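Virulence factor (Pectobacterium carotovorum, PDB 2W3Y) acts as a virulence factor of a Drosophila pathogen, an S-palmitoylated protein with a new fold that binds to lipid vesicles. Local coordinates at residues 34-39 against 164-169; 44-49 against 171-176; 104-109 against 226-231; 111-116 against 220-225. All coordinates share one frame; numbering follows the deposited sequence.

Contact 1 of 4, residues 34-39 against 164-169; sequences PGLSKD and ANYNYL
The hydroxyl of Tyr166 reaches across to the backbone of Ser37 and donates a hydrogen bond to its carbonyl, OH to O 2.7 Å. The donor lies in the carbonyl plane, with a C=O...OH angle of 157°, and the Ser37 oxygen sits at the edge of the phenol ring, near the ring plane. Methyl CD1 of Leu36 comes within 3.4 Å of the same Tyr166 OH, the two side chains crossing at about a right angle. CE1 of Tyr166 also lies 3.6 Å from Lys38 O, which approaches the ring obliquely. The phenol spans the gap because CG of Tyr166 stands opposite the backbone nitrogen (chi1 -173°), which carries the ring out toward the turn.

That turn is itself braced: Ser37 OG accepts from Asp39 N at 2.8 Å, an ST turn. Two waters extend the link at Asp39 O, each donating to this oxygen; one accepts from the backbone N of Asn167 at 2.9 Å and the other from its ND2, so both the backbone and the side-chain amide of Asn167 are tied to Asp39 through water. The Asp39 carboxylate looks to other partners, Asn85 and Lys86.

In the fold, this surface contact joins the turn between strands 36-37 and 40-49 to the start of strand 166-179. Helix 142-159 adds Glu158 against Leu36 and Tyr166, Met159 also touches the phenol, and Ala41 of strand 40-49 packs beside Leu36 and Tyr166.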
loop_
_atom_site.group_PDB
_atom_site.type_symbol
_atom_site.label_atom_id
_atom_site.label_comp_id
_atom_site.label_asym_id
_atom_site.label_seq_id
_atom_site.Cartn_x
_atom_site.Cartn_y
_atom_site.Cartn_z
ATOM N N PRO A 34 -12.510 0.156 -6.572
ATOM C CA PRO A 34 -13.141 -0.639 -5.502
ATOM C C PRO A 34 -12.215 -1.730 -4.963
ATOM O O PRO A 34 -11.535 -2.419 -5.739
ATOM C CB PRO A 34 -14.375 -1.238 -6.193
ATOM C CG PRO A 34 -14.673 -0.240 -7.295
ATOM C CD PRO A 34 -13.315 0.135 -7.803
ATOM N N GLY A 35 -12.190 -1.871 -3.640
ATOM C CA GLY A 35 -11.240 -2.761 -2.972
ATOM C C GLY A 35 -11.424 -4.225 -3.318
ATOM O O GLY A 35 -10.457 -4.971 -3.387
ATOM N N LEU A 36 -12.669 -4.647 -3.520
ATOM C CA LEU A 36 -12.927 -6.043 -3.816
ATOM C C LEU A 36 -13.959 -6.201 -4.931
ATOM O O LEU A 36 -15.057 -5.660 -4.856
ATOM C CB LEU A 36 -13.344 -6.793 -2.542
ATOM C CG LEU A 36 -13.759 -8.266 -2.635
ATOM C CD1 LEU A 36 -12.585 -9.124 -3.095
ATOM C CD2 LEU A 36 -14.299 -8.753 -1.301
ATOM N N SER A 37 -13.601 -6.980 -5.947
ATOM C CA SER A 37 -14.382 -7.087 -7.167
ATOM C C SER A 37 -14.222 -8.466 -7.781
ATOM O O SER A 37 -13.246 -9.172 -7.507
ATOM C CB SER A 37 -13.880 -6.028 -8.173
ATOM O OG SER A 37 -14.241 -6.364 -9.490
ATOM N N LYS A 38 -15.158 -8.854 -8.642
ATOM C CA LYS A 38 -14.934 -10.081 -9.400
ATOM C C LYS A 38 -13.721 -9.983 -10.358
ATOM O O LYS A 38 -13.119 -10.996 -10.709
ATOM C CB LYS A 38 -16.220 -10.564 -10.095
ATOM C CG LYS A 38 -16.842 -9.596 -11.077
ATOM C CD LYS A 38 -18.152 -10.193 -11.651
ATOM C CE LYS A 38 -17.907 -11.537 -12.337
ATOM N NZ LYS A 38 -19.132 -12.044 -12.998
ATOM N N ASP A 39 -13.349 -8.758 -10.734
ATOM C CA ASP A 39 -12.203 -8.509 -11.629
ATOM C C ASP A 39 -10.839 -8.352 -10.953
ATOM O O ASP A 39 -9.819 -8.228 -11.640
ATOM C CB ASP A 39 -12.500 -7.312 -12.538
ATOM C CG ASP A 39 -13.638 -7.608 -13.521
ATOM O OD1 ASP A 39 -13.797 -8.793 -13.899
ATOM O OD2 ASP A 39 -14.372 -6.674 -13.901
ATOM N N ALA A 164 -9.931 -18.227 -14.226
ATOM C CA ALA A 164 -8.952 -17.235 -14.621
ATOM C C ALA A 164 -8.033 -16.821 -13.459
ATOM O O ALA A 164 -8.369 -17.041 -12.279
ATOM C CB ALA A 164 -9.654 -16.021 -15.207
ATOM N N ASN A 165 -6.868 -16.265 -13.789
ATOM C CA ASN A 165 -6.002 -15.669 -12.764
ATOM C C ASN A 165 -6.753 -14.505 -12.133
ATOM O O ASN A 165 -7.534 -13.833 -12.817
ATOM C CB ASN A 165 -4.678 -15.174 -13.355
ATOM C CG ASN A 165 -3.757 -16.315 -13.839
ATOM O OD1 ASN A 165 -3.917 -17.503 -13.487
ATOM N ND2 ASN A 165 -2.749 -15.929 -14.615
ATOM N N TYR A 166 -6.528 -14.279 -10.840
ATOM C CA TYR A 166 -7.210 -13.211 -10.100
ATOM C C TYR A 166 -6.173 -12.150 -9.654
ATOM O O TYR A 166 -5.297 -12.413 -8.815
ATOM C CB TYR A 166 -7.976 -13.795 -8.899
ATOM C CG TYR A 166 -8.847 -12.798 -8.155
ATOM C CD1 TYR A 166 -10.169 -12.537 -8.571
ATOM C CD2 TYR A 166 -8.341 -12.090 -7.047
ATOM C CE1 TYR A 166 -10.963 -11.607 -7.882
ATOM C CE2 TYR A 166 -9.129 -11.185 -6.357
ATOM C CZ TYR A 166 -10.422 -10.941 -6.774
ATOM O OH TYR A 166 -11.175 -10.020 -6.074
ATOM N N ASN A 167 -6.261 -10.964 -10.246
ATOM C CA ASN A 167 -5.303 -9.880 -9.962
ATOM C C ASN A 167 -5.431 -9.314 -8.547
ATOM O O ASN A 167 -6.545 -9.095 -8.069
ATOM C CB ASN A 167 -5.436 -8.747 -10.983
ATOM C CG ASN A 167 -4.975 -9.162 -12.384
ATOM O OD1 ASN A 167 -3.949 -9.810 -12.542
ATOM N ND2 ASN A 167 -5.744 -8.786 -13.396
ATOM N N TYR A 168 -4.288 -9.061 -7.913
ATOM C CA TYR A 168 -4.227 -8.747 -6.478
ATOM C C TYR A 168 -3.111 -7.746 -6.203
ATOM O O TYR A 168 -1.923 -8.046 -6.403
ATOM C CB TYR A 168 -4.031 -10.032 -5.668
ATOM C CG TYR A 168 -4.073 -9.909 -4.143
ATOM C CD1 TYR A 168 -5.165 -9.321 -3.481
ATOM C CD2 TYR A 168 -3.039 -10.438 -3.369
ATOM C CE1 TYR A 168 -5.198 -9.233 -2.063
ATOM C CE2 TYR A 168 -3.067 -10.377 -1.968
ATOM C CZ TYR A 168 -4.149 -9.765 -1.322
ATOM O OH TYR A 168 -4.170 -9.723 0.068
ATOM N N LEU A 169 -3.509 -6.552 -5.756
ATOM C CA LEU A 169 -2.601 -5.423 -5.540
ATOM C C LEU A 169 -2.649 -4.948 -4.076
ATOM O O LEU A 169 -3.701 -4.999 -3.444
ATOM C CB LEU A 169 -2.960 -4.251 -6.487
ATOM C CG LEU A 169 -3.007 -4.439 -8.021
ATOM C CD1 LEU A 169 -4.337 -5.026 -8.499
ATOM C CD2 LEU A 169 -2.755 -3.115 -8.765
HETATM O O HOH W 1 -8.419 -10.439 -12.127
HETATM O O HOH W 2 -8.296 -7.516 -13.837
#

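Contact 2 of 4, residues 44-49 against 171-176; sequences YQTYQF and AYSTHD
Strands 44-49 and 171-176 run side by side as a parallel pair in the buried centre of the mixed sheet, their axes 4.6 Å apart and 11° from parallel. Every residue from Tyr44 to Phe49 pairs with one from Ala171 to Asp176. Five backbone hydrogen bonds join them, the straightest being Tyr47 N to Ser173 O, 2.9 Å with an N-H...O angle of 179°.

The face that carries Tyr47, Phe49 and Tyr172 mixes aromatic rings with Gln45, Thr174 and Asp176. CD2 of Tyr47 meets CD1 of Tyr172 at 4.1 Å, the ring planes inclined by 50°. Phe49 presents its edge, CD2, to Asp176 OD1 in the ring plane at 3.4 Å; the carboxylate is held through OD2 by Tyr275 OH and a salt bridge to Arg190. CE2 of Phe49 touches Thr174 CB. The hydroxyl of Tyr47 donates to Gln45 OE1 on a lone pair, 2.6 Å, and the bend of the glutamine at chi2 lets NE2 turn back to Tyr44 O.

On the other face, Ser173 OG and His175 NE2 are hydrogen-bonded at 2.8 Å, and CG2 of Thr46 lies against the imidazole at CD2. A water joins Ser173 OG to Gln45 O.

Strand 262-266 continues the sheet beyond 44-49, and strand 185-198 flanks 171-176. Helix 57-81 covers the Ser173 and His175 face, with Glu68 bonded to Thr46 and Met67 against His175; across the sheet, Tyr172, bonded to Ala133 O, lies close to the bound palmitic acid.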
loop_
_atom_site.group_PDB
_atom_site.type_symbol
_atom_site.label_atom_id
_atom_site.label_comp_id
_atom_site.label_asym_id
_atom_site.label_seq_id
_atom_site.Cartn_x
_atom_site.Cartn_y
_atom_site.Cartn_z
ATOM N N TYR A 44 -6.074 -1.886 0.470
ATOM C CA TYR A 44 -5.611 -0.564 0.914
ATOM C C TYR A 44 -5.116 -0.631 2.355
ATOM O O TYR A 44 -5.875 -1.007 3.238
ATOM C CB TYR A 44 -6.742 0.457 0.795
ATOM C CG TYR A 44 -7.194 0.759 -0.614
ATOM C CD1 TYR A 44 -6.403 1.552 -1.469
ATOM C CD2 TYR A 44 -8.414 0.291 -1.086
ATOM C CE1 TYR A 44 -6.817 1.861 -2.751
ATOM C CE2 TYR A 44 -8.839 0.593 -2.401
ATOM C CZ TYR A 44 -8.018 1.368 -3.213
ATOM O OH TYR A 44 -8.420 1.689 -4.477
ATOM N N GLN A 45 -3.849 -0.289 2.608
ATOM C CA GLN A 45 -3.275 -0.504 3.949
ATOM C C GLN A 45 -2.384 0.648 4.446
ATOM O O GLN A 45 -1.774 1.368 3.653
ATOM C CB GLN A 45 -2.451 -1.807 3.991
ATOM C CG GLN A 45 -3.116 -3.002 3.321
ATOM C CD GLN A 45 -3.970 -3.803 4.280
ATOM O OE1 GLN A 45 -3.437 -4.541 5.108
ATOM N NE2 GLN A 45 -5.293 -3.655 4.187
ATOM N N THR A 46 -2.321 0.816 5.767
ATOM C CA THR A 46 -1.385 1.754 6.407
ATOM C C THR A 46 -0.687 1.039 7.558
ATOM O O THR A 46 -1.321 0.669 8.561
ATOM C CB THR A 46 -2.099 3.015 6.958
ATOM O OG1 THR A 46 -2.873 3.622 5.924
ATOM C CG2 THR A 46 -1.073 4.053 7.455
ATOM N N TYR A 47 0.615 0.805 7.402
ATOM C CA TYR A 47 1.364 0.104 8.433
ATOM C C TYR A 47 2.299 1.061 9.135
ATOM O O TYR A 47 3.134 1.709 8.505
ATOM C CB TYR A 47 2.187 -1.045 7.862
ATOM C CG TYR A 47 1.388 -2.087 7.110
ATOM C CD1 TYR A 47 0.121 -2.484 7.553
ATOM C CD2 TYR A 47 1.905 -2.686 5.956
ATOM C CE1 TYR A 47 -0.629 -3.440 6.856
ATOM C CE2 TYR A 47 1.166 -3.658 5.258
ATOM C CZ TYR A 47 -0.096 -4.030 5.721
ATOM O OH TYR A 47 -0.839 -4.987 5.054
ATOM N N GLN A 48 2.166 1.138 10.445
ATOM C CA GLN A 48 3.160 1.844 11.237
ATOM C C GLN A 48 3.953 0.848 12.054
ATOM O O GLN A 48 3.375 0.031 12.767
ATOM C CB GLN A 48 2.515 2.900 12.131
ATOM C CG GLN A 48 3.568 3.684 12.911
ATOM C CD GLN A 48 2.979 4.750 13.811
ATOM O OE1 GLN A 48 1.915 5.309 13.527
ATOM N NE2 GLN A 48 3.673 5.037 14.911
ATOM N N PHE A 49 5.275 0.913 11.945
ATOM C CA PHE A 49 6.142 -0.001 12.667
ATOM C C PHE A 49 6.739 0.696 13.874
ATOM O O PHE A 49 7.616 1.541 13.730
ATOM C CB PHE A 49 7.240 -0.575 11.752
ATOM C CG PHE A 49 6.699 -1.300 10.561
ATOM C CD1 PHE A 49 5.867 -2.416 10.722
ATOM C CD2 PHE A 49 6.989 -0.850 9.271
ATOM C CE1 PHE A 49 5.349 -3.099 9.602
ATOM C CE2 PHE A 49 6.478 -1.517 8.156
ATOM C CZ PHE A 49 5.660 -2.636 8.319
ATOM N N ALA A 171 -1.941 -1.442 -2.254
ATOM C CA ALA A 171 -1.736 -0.000 -2.400
ATOM C C ALA A 171 -1.660 0.551 -0.974
ATOM O O ALA A 171 -2.683 0.685 -0.295
ATOM C CB ALA A 171 -2.870 0.620 -3.165
ATOM N N TYR A 172 -0.447 0.845 -0.529
ATOM C CA TYR A 172 -0.194 1.043 0.887
ATOM C C TYR A 172 0.909 2.036 1.198
ATOM O O TYR A 172 1.610 2.505 0.293
ATOM C CB TYR A 172 0.069 -0.316 1.590
ATOM C CG TYR A 172 1.383 -1.037 1.280
ATOM C CD1 TYR A 172 2.405 -1.112 2.233
ATOM C CD2 TYR A 172 1.591 -1.677 0.040
ATOM C CE1 TYR A 172 3.618 -1.800 1.965
ATOM C CE2 TYR A 172 2.786 -2.360 -0.235
ATOM C CZ TYR A 172 3.792 -2.426 0.739
ATOM O OH TYR A 172 4.971 -3.098 0.474
ATOM N N SER A 173 1.012 2.393 2.481
ATOM C CA SER A 173 2.139 3.140 3.014
ATOM C C SER A 173 2.687 2.437 4.256
ATOM O O SER A 173 1.949 1.704 4.935
ATOM C CB SER A 173 1.760 4.611 3.331
ATOM O OG SER A 173 0.800 4.714 4.375
ATOM N N THR A 174 3.989 2.625 4.506
ATOM C CA THR A 174 4.642 2.177 5.743
ATOM C C THR A 174 5.241 3.392 6.440
ATOM O O THR A 174 5.666 4.367 5.799
ATOM C CB THR A 174 5.752 1.104 5.548
ATOM O OG1 THR A 174 6.940 1.718 5.039
ATOM C CG2 THR A 174 5.306 -0.025 4.610
ATOM N N HIS A 175 5.242 3.334 7.760
ATOM C CA HIS A 175 5.690 4.439 8.591
ATOM C C HIS A 175 6.674 3.827 9.579
ATOM O O HIS A 175 6.280 3.199 10.569
ATOM C CB HIS A 175 4.454 5.178 9.192
ATOM C CG HIS A 175 3.541 5.707 8.130
ATOM N ND1 HIS A 175 3.681 6.967 7.585
ATOM C CD2 HIS A 175 2.582 5.088 7.397
ATOM C CE1 HIS A 175 2.806 7.125 6.613
ATOM N NE2 HIS A 175 2.133 5.994 6.469
ATOM N N ASP A 176 7.961 3.922 9.218
ATOM C CA ASP A 176 9.046 3.239 9.916
ATOM C C ASP A 176 9.621 4.094 11.024
ATOM O O ASP A 176 10.114 5.182 10.765
ATOM C CB ASP A 176 10.227 2.904 8.986
ATOM C CG ASP A 176 9.820 2.184 7.716
ATOM O OD1 ASP A 176 8.728 1.582 7.658
ATOM O OD2 ASP A 176 10.622 2.244 6.764
HETATM O O HOH W 3 -1.662 4.207 3.310
#

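Contact 3 of 4, residues 104-109 against 226-231; sequences AFFTDP and GTFRIE
Thr107 and Thr227 form an antiparallel hydrogen-bonded pair, with Thr107 N to Thr227 O at 2.7 Å and Thr227 N to Thr107 O at 2.8 Å, flanked by the non-hydrogen-bonded pair Phe106 and Phe228. This short antiparallel ladder, at one end of the mixed sheet's strand 214-228, lies where helix 91-105 gives way to strand 106-107 and where strand 214-228 passes into helix 230-235.

The two phenylalanines make a T-shaped pair: the edge of Phe228 turns toward the face of Phe106, centroids 5.6 Å apart and planes at 68°. CE1 of Phe106 also rests on Phe228 CB at 3.8 Å. Phe228 turns its CG beside the carbonyl carbon (chi1 -176°), and its CD1 comes 3.3 Å from Phe105 O. Phe70, edge-to-face with Phe106, and Met67 of helix 57-81 extend this apolar cluster. The threonines lie side by side and point the same way, CG2 of Thr107 against CB of Thr227. Gly226, lacking a side chain, lets Phe106 and Thr107 approach its backbone closely.

Polar links flank the ladder. Two waters join Thr227 OG1 to Asp108, one donating to the backbone O of Asp108 and the other to Asp108 OD2. Arg229, the N-cap residue of helix 230-235 and centre of an inverse gamma turn, forms a salt bridge with Glu232 through NH1. Its other terminal nitrogen, NH2, donates to Ala104 O at 2.9 Å; the oxygen lies in the guanidinium plane, whereas NH2 stands 42° out of the carbonyl plane.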
loop_
_atom_site.group_PDB
_atom_site.type_symbol
_atom_site.label_atom_id
_atom_site.label_comp_id
_atom_site.label_asym_id
_atom_site.label_seq_id
_atom_site.Cartn_x
_atom_site.Cartn_y
_atom_site.Cartn_z
ATOM N N ALA A 104 8.195 13.717 -8.404
ATOM C CA ALA A 104 7.635 14.980 -7.933
ATOM C C ALA A 104 7.735 15.202 -6.425
ATOM O O ALA A 104 8.096 16.296 -5.984
ATOM C CB ALA A 104 6.185 15.098 -8.390
ATOM N N PHE A 105 7.424 14.171 -5.634
ATOM C CA PHE A 105 7.261 14.330 -4.184
ATOM C C PHE A 105 8.074 13.354 -3.336
ATOM O O PHE A 105 8.031 13.395 -2.107
ATOM C CB PHE A 105 5.783 14.166 -3.801
ATOM C CG PHE A 105 4.844 15.047 -4.567
ATOM C CD1 PHE A 105 4.761 16.405 -4.290
ATOM C CD2 PHE A 105 4.014 14.507 -5.537
ATOM C CE1 PHE A 105 3.874 17.217 -4.978
ATOM C CE2 PHE A 105 3.118 15.312 -6.249
ATOM C CZ PHE A 105 3.048 16.671 -5.967
ATOM N N PHE A 106 8.817 12.467 -3.985
ATOM C CA PHE A 106 9.450 11.368 -3.259
ATOM C C PHE A 106 10.933 11.232 -3.585
ATOM O O PHE A 106 11.450 11.847 -4.526
ATOM C CB PHE A 106 8.729 10.043 -3.555
ATOM C CG PHE A 106 7.301 9.994 -3.068
ATOM C CD1 PHE A 106 6.986 9.362 -1.875
ATOM C CD2 PHE A 106 6.270 10.561 -3.812
ATOM C CE1 PHE A 106 5.671 9.321 -1.413
ATOM C CE2 PHE A 106 4.961 10.524 -3.365
ATOM C CZ PHE A 106 4.660 9.899 -2.158
ATOM N N THR A 107 11.606 10.393 -2.821
ATOM C CA THR A 107 13.024 10.152 -3.020
ATOM C C THR A 107 13.288 8.644 -2.935
ATOM O O THR A 107 12.356 7.875 -2.682
ATOM C CB THR A 107 13.860 11.002 -2.026
ATOM O OG1 THR A 107 15.253 10.905 -2.354
ATOM C CG2 THR A 107 13.615 10.600 -0.575
ATOM N N ASP A 108 14.540 8.235 -3.154
ATOM C CA ASP A 108 14.943 6.817 -3.208
ATOM C C ASP A 108 13.923 5.934 -3.937
ATOM O O ASP A 108 13.347 5.006 -3.348
ATOM C CB ASP A 108 15.241 6.267 -1.804
ATOM C CG ASP A 108 16.455 6.926 -1.161
ATOM O OD1 ASP A 108 17.404 7.329 -1.881
ATOM O OD2 ASP A 108 16.461 7.032 0.074
ATOM N N PRO A 109 13.701 6.209 -5.226
ATOM C CA PRO A 109 12.697 5.408 -5.944
ATOM C C PRO A 109 13.066 3.920 -5.982
ATOM O O PRO A 109 14.246 3.570 -6.078
ATOM C CB PRO A 109 12.706 6.010 -7.359
ATOM C CG PRO A 109 14.019 6.732 -7.473
ATOM C CD PRO A 109 14.343 7.213 -6.097
ATOM N N GLY A 226 8.440 4.892 -3.273
ATOM C CA GLY A 226 9.478 5.824 -2.879
ATOM C C GLY A 226 9.291 6.269 -1.452
ATOM O O GLY A 226 8.301 5.922 -0.810
ATOM N N THR A 227 10.257 7.037 -0.969
ATOM C CA THR A 227 10.243 7.608 0.377
ATOM C C THR A 227 9.752 9.051 0.259
ATOM O O THR A 227 10.251 9.802 -0.575
ATOM C CB THR A 227 11.666 7.594 0.963
ATOM O OG1 THR A 227 12.162 6.245 1.002
ATOM C CG2 THR A 227 11.714 8.190 2.382
ATOM N N PHE A 228 8.774 9.441 1.082
ATOM C CA PHE A 228 8.294 10.821 1.057
ATOM C C PHE A 228 9.281 11.812 1.676
ATOM O O PHE A 228 9.938 11.514 2.661
ATOM C CB PHE A 228 6.918 10.968 1.721
ATOM C CG PHE A 228 6.347 12.363 1.620
ATOM C CD1 PHE A 228 5.962 12.882 0.389
ATOM C CD2 PHE A 228 6.203 13.159 2.759
ATOM C CE1 PHE A 228 5.443 14.166 0.288
ATOM C CE2 PHE A 228 5.678 14.440 2.664
ATOM C CZ PHE A 228 5.301 14.945 1.440
ATOM N N ARG A 229 9.353 12.997 1.069
ATOM C CA ARG A 229 10.215 14.083 1.522
ATOM C C ARG A 229 9.588 14.790 2.721
ATOM O O ARG A 229 9.206 15.965 2.637
ATOM C CB ARG A 229 10.445 15.075 0.378
ATOM C CG ARG A 229 11.174 14.501 -0.811
ATOM C CD ARG A 229 11.814 15.607 -1.623
ATOM N NE ARG A 229 11.069 15.919 -2.829
ATOM C CZ ARG A 229 11.168 17.060 -3.502
ATOM N NH1 ARG A 229 11.959 18.034 -3.080
ATOM N NH2 ARG A 229 10.448 17.232 -4.594
ATOM N N ILE A 230 9.487 14.074 3.837
ATOM C CA ILE A 230 8.813 14.592 5.041
ATOM C C ILE A 230 9.568 15.765 5.700
ATOM O O ILE A 230 8.947 16.686 6.255
ATOM C CB ILE A 230 8.515 13.442 6.066
ATOM C CG1 ILE A 230 7.532 13.890 7.151
ATOM C CG2 ILE A 230 9.804 12.861 6.657
ATOM C CD1 ILE A 230 6.100 14.102 6.669
ATOM N N GLU A 231 10.896 15.714 5.612
ATOM C CA GLU A 231 11.804 16.742 6.143
ATOM C C GLU A 231 11.601 18.086 5.447
ATOM O O GLU A 231 11.465 19.116 6.117
ATOM C CB GLU A 231 13.264 16.304 6.000
ATOM C CG GLU A 231 13.641 15.009 6.744
ATOM C CD GLU A 231 13.257 13.722 5.992
ATOM O OE1 GLU A 231 13.338 12.645 6.626
ATOM O OE2 GLU A 231 12.869 13.781 4.793
HETATM O O HOH W 4 12.223 4.397 -0.928
HETATM O O HOH W 5 14.768 5.920 1.870
#

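Contact 4 of 4, residues 111-116 against 220-225; sequences KGEQNL and GVDTVG
Gly112 O takes two hydrogen bonds from a single residue, Thr223: one from its backbone N at 3.0 Å and one from its OG1 at 2.9 Å, the donors arriving from opposite faces of the carbonyl plane. With chi1 of 73°, the Thr223 hydroxyl falls between its own backbone N and carbonyl carbon, on the side of that oxygen. A water completes the group, donating to Thr223 OG1 at 2.7 Å and accepting from Gln114 NE2. Gln114 bends at chi2 to bring its amide over, and its CG packs on Thr223 CG2.

Further along the antiparallel ladder, Gln114 and Val221 satisfy each other's backbone. Gln114 N donates to Val221 O at 2.8 Å, nearly straight at 173°, and Val221 N returns a bond to Gln114 O at 2.9 Å. CG of Glu113 lies 3.3 Å from the same Val221 O.

Strand 185-198 borders 220-225 across from 111-116, and Phe132 of helix 125-134 covers Gln114 and Val221, the latter near the bound palmitic acid. On the opposite face, Glu113 OE2 and Asp222 OD1 stand 4.0 Å apart, like charges that would probably repel; the ladder therefore appears to be held mainly by its backbone bonds and the Thr223 grip.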
loop_
_atom_site.group_PDB
_atom_site.type_symbol
_atom_site.label_atom_id
_atom_site.label_comp_id
_atom_site.label_asym_id
_atom_site.label_seq_id
_atom_site.Cartn_x
_atom_site.Cartn_y
_atom_site.Cartn_z
ATOM N N LYS A 111 11.841 0.032 -7.838
ATOM C CA LYS A 111 11.119 -0.582 -8.952
ATOM C C LYS A 111 11.590 -2.024 -9.130
ATOM O O LYS A 111 12.474 -2.481 -8.404
ATOM C CB LYS A 111 11.288 0.242 -10.251
ATOM C CG LYS A 111 12.734 0.616 -10.574
ATOM C CD LYS A 111 12.896 1.092 -12.010
ATOM C CE LYS A 111 14.373 1.295 -12.378
ATOM N NZ LYS A 111 15.117 -0.005 -12.428
ATOM N N GLY A 112 10.994 -2.738 -10.081
ATOM C CA GLY A 112 11.435 -4.091 -10.420
ATOM C C GLY A 112 10.686 -5.184 -9.680
ATOM O O GLY A 112 9.791 -4.910 -8.883
ATOM N N GLU A 113 11.049 -6.432 -9.938
ATOM C CA GLU A 113 10.344 -7.556 -9.316
ATOM C C GLU A 113 10.946 -7.958 -7.972
ATOM O O GLU A 113 12.160 -7.876 -7.760
ATOM C CB GLU A 113 10.262 -8.778 -10.256
ATOM C CG GLU A 113 9.119 -9.750 -9.871
ATOM C CD GLU A 113 8.806 -10.813 -10.922
ATOM O OE1 GLU A 113 9.762 -11.439 -11.468
ATOM O OE2 GLU A 113 7.591 -11.034 -11.179
ATOM N N GLN A 114 10.075 -8.371 -7.060
ATOM C CA GLN A 114 10.492 -9.082 -5.863
ATOM C C GLN A 114 9.757 -10.410 -5.832
ATOM O O GLN A 114 8.748 -10.593 -6.522
ATOM C CB GLN A 114 10.200 -8.271 -4.602
ATOM C CG GLN A 114 10.992 -6.973 -4.499
ATOM C CD GLN A 114 12.499 -7.185 -4.421
ATOM O OE1 GLN A 114 12.977 -8.237 -3.994
ATOM N NE2 GLN A 114 13.252 -6.174 -4.833
ATOM N N ASN A 115 10.272 -11.342 -5.051
ATOM C CA ASN A 115 9.675 -12.655 -4.980
ATOM C C ASN A 115 9.422 -13.086 -3.549
ATOM O O ASN A 115 10.286 -12.911 -2.672
ATOM C CB ASN A 115 10.549 -13.670 -5.712
ATOM C CG ASN A 115 10.434 -13.557 -7.216
ATOM O OD1 ASN A 115 9.508 -14.095 -7.823
ATOM N ND2 ASN A 115 11.375 -12.860 -7.827
ATOM N N LEU A 116 8.214 -13.600 -3.319
ATOM C CA LEU A 116 7.886 -14.287 -2.078
ATOM C C LEU A 116 7.850 -15.789 -2.371
ATOM O O LEU A 116 6.882 -16.297 -2.950
ATOM C CB LEU A 116 6.554 -13.781 -1.492
ATOM C CG LEU A 116 6.044 -14.356 -0.158
ATOM C CD1 LEU A 116 7.159 -14.457 0.887
ATOM C CD2 LEU A 116 4.885 -13.516 0.384
ATOM N N GLY A 220 5.269 -13.903 -7.755
ATOM C CA GLY A 220 6.097 -12.889 -8.373
ATOM C C GLY A 220 5.385 -11.567 -8.179
ATOM O O GLY A 220 4.248 -11.397 -8.607
ATOM N N VAL A 221 6.062 -10.636 -7.508
ATOM C CA VAL A 221 5.463 -9.360 -7.119
ATOM C C VAL A 221 6.192 -8.206 -7.806
ATOM O O VAL A 221 7.391 -8.018 -7.593
ATOM C CB VAL A 221 5.489 -9.173 -5.571
ATOM C CG1 VAL A 221 4.712 -7.936 -5.165
ATOM C CG2 VAL A 221 4.958 -10.473 -4.839
ATOM N N ASP A 222 5.471 -7.445 -8.624
ATOM C CA ASP A 222 5.996 -6.227 -9.254
ATOM C C ASP A 222 5.896 -5.070 -8.267
ATOM O O ASP A 222 4.873 -4.927 -7.591
ATOM C CB ASP A 222 5.169 -5.870 -10.478
ATOM C CG ASP A 222 5.251 -6.908 -11.566
ATOM O OD1 ASP A 222 6.377 -7.314 -11.929
ATOM O OD2 ASP A 222 4.170 -7.305 -12.066
ATOM N N THR A 223 6.943 -4.255 -8.178
ATOM C CA THR A 223 7.018 -3.212 -7.158
ATOM C C THR A 223 7.314 -1.827 -7.724
ATOM O O THR A 223 8.076 -1.677 -8.694
ATOM C CB THR A 223 8.044 -3.553 -6.006
ATOM O OG1 THR A 223 9.395 -3.415 -6.466
ATOM C CG2 THR A 223 7.851 -4.973 -5.456
ATOM N N VAL A 224 6.717 -0.818 -7.101
ATOM C CA VAL A 224 7.000 0.597 -7.373
ATOM C C VAL A 224 6.749 1.368 -6.069
ATOM O O VAL A 224 5.892 0.989 -5.260
ATOM C CB VAL A 224 6.195 1.168 -8.583
ATOM C CG1 VAL A 224 4.747 1.444 -8.226
ATOM C CG2 VAL A 224 6.870 2.439 -9.156
ATOM N N GLY A 225 7.535 2.412 -5.850
ATOM C CA GLY A 225 7.426 3.177 -4.619
ATOM C C GLY A 225 8.552 4.155 -4.375
ATOM O O GLY A 225 9.502 4.247 -5.156
HETATM O O HOH W 6 11.767 -3.629 -5.221
#

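After the N-terminal helix 9-18, the turn at 34-39 and the strand at 44-49 find their partners more than 120 residues later on strand 166-179, closing the loops of contacts 1 and 2. Residues 104-109 and 111-116 come between, then pair in contacts 3 and 4 with strand 214-228. Contact 4 nests inside the loop closed by contact 3, whereas each of these crosses both contacts 1 and 2, as contact 1 crosses contact 2. Strand 185-198, between 166-179 and 214-228, joins the two pairs into one sheet. Contacts 1 and 3 lie on opposite sides of the chain's centre, their centres about 29 Å apart; contacts 3 and 4 touch at Pro109 and Gly225.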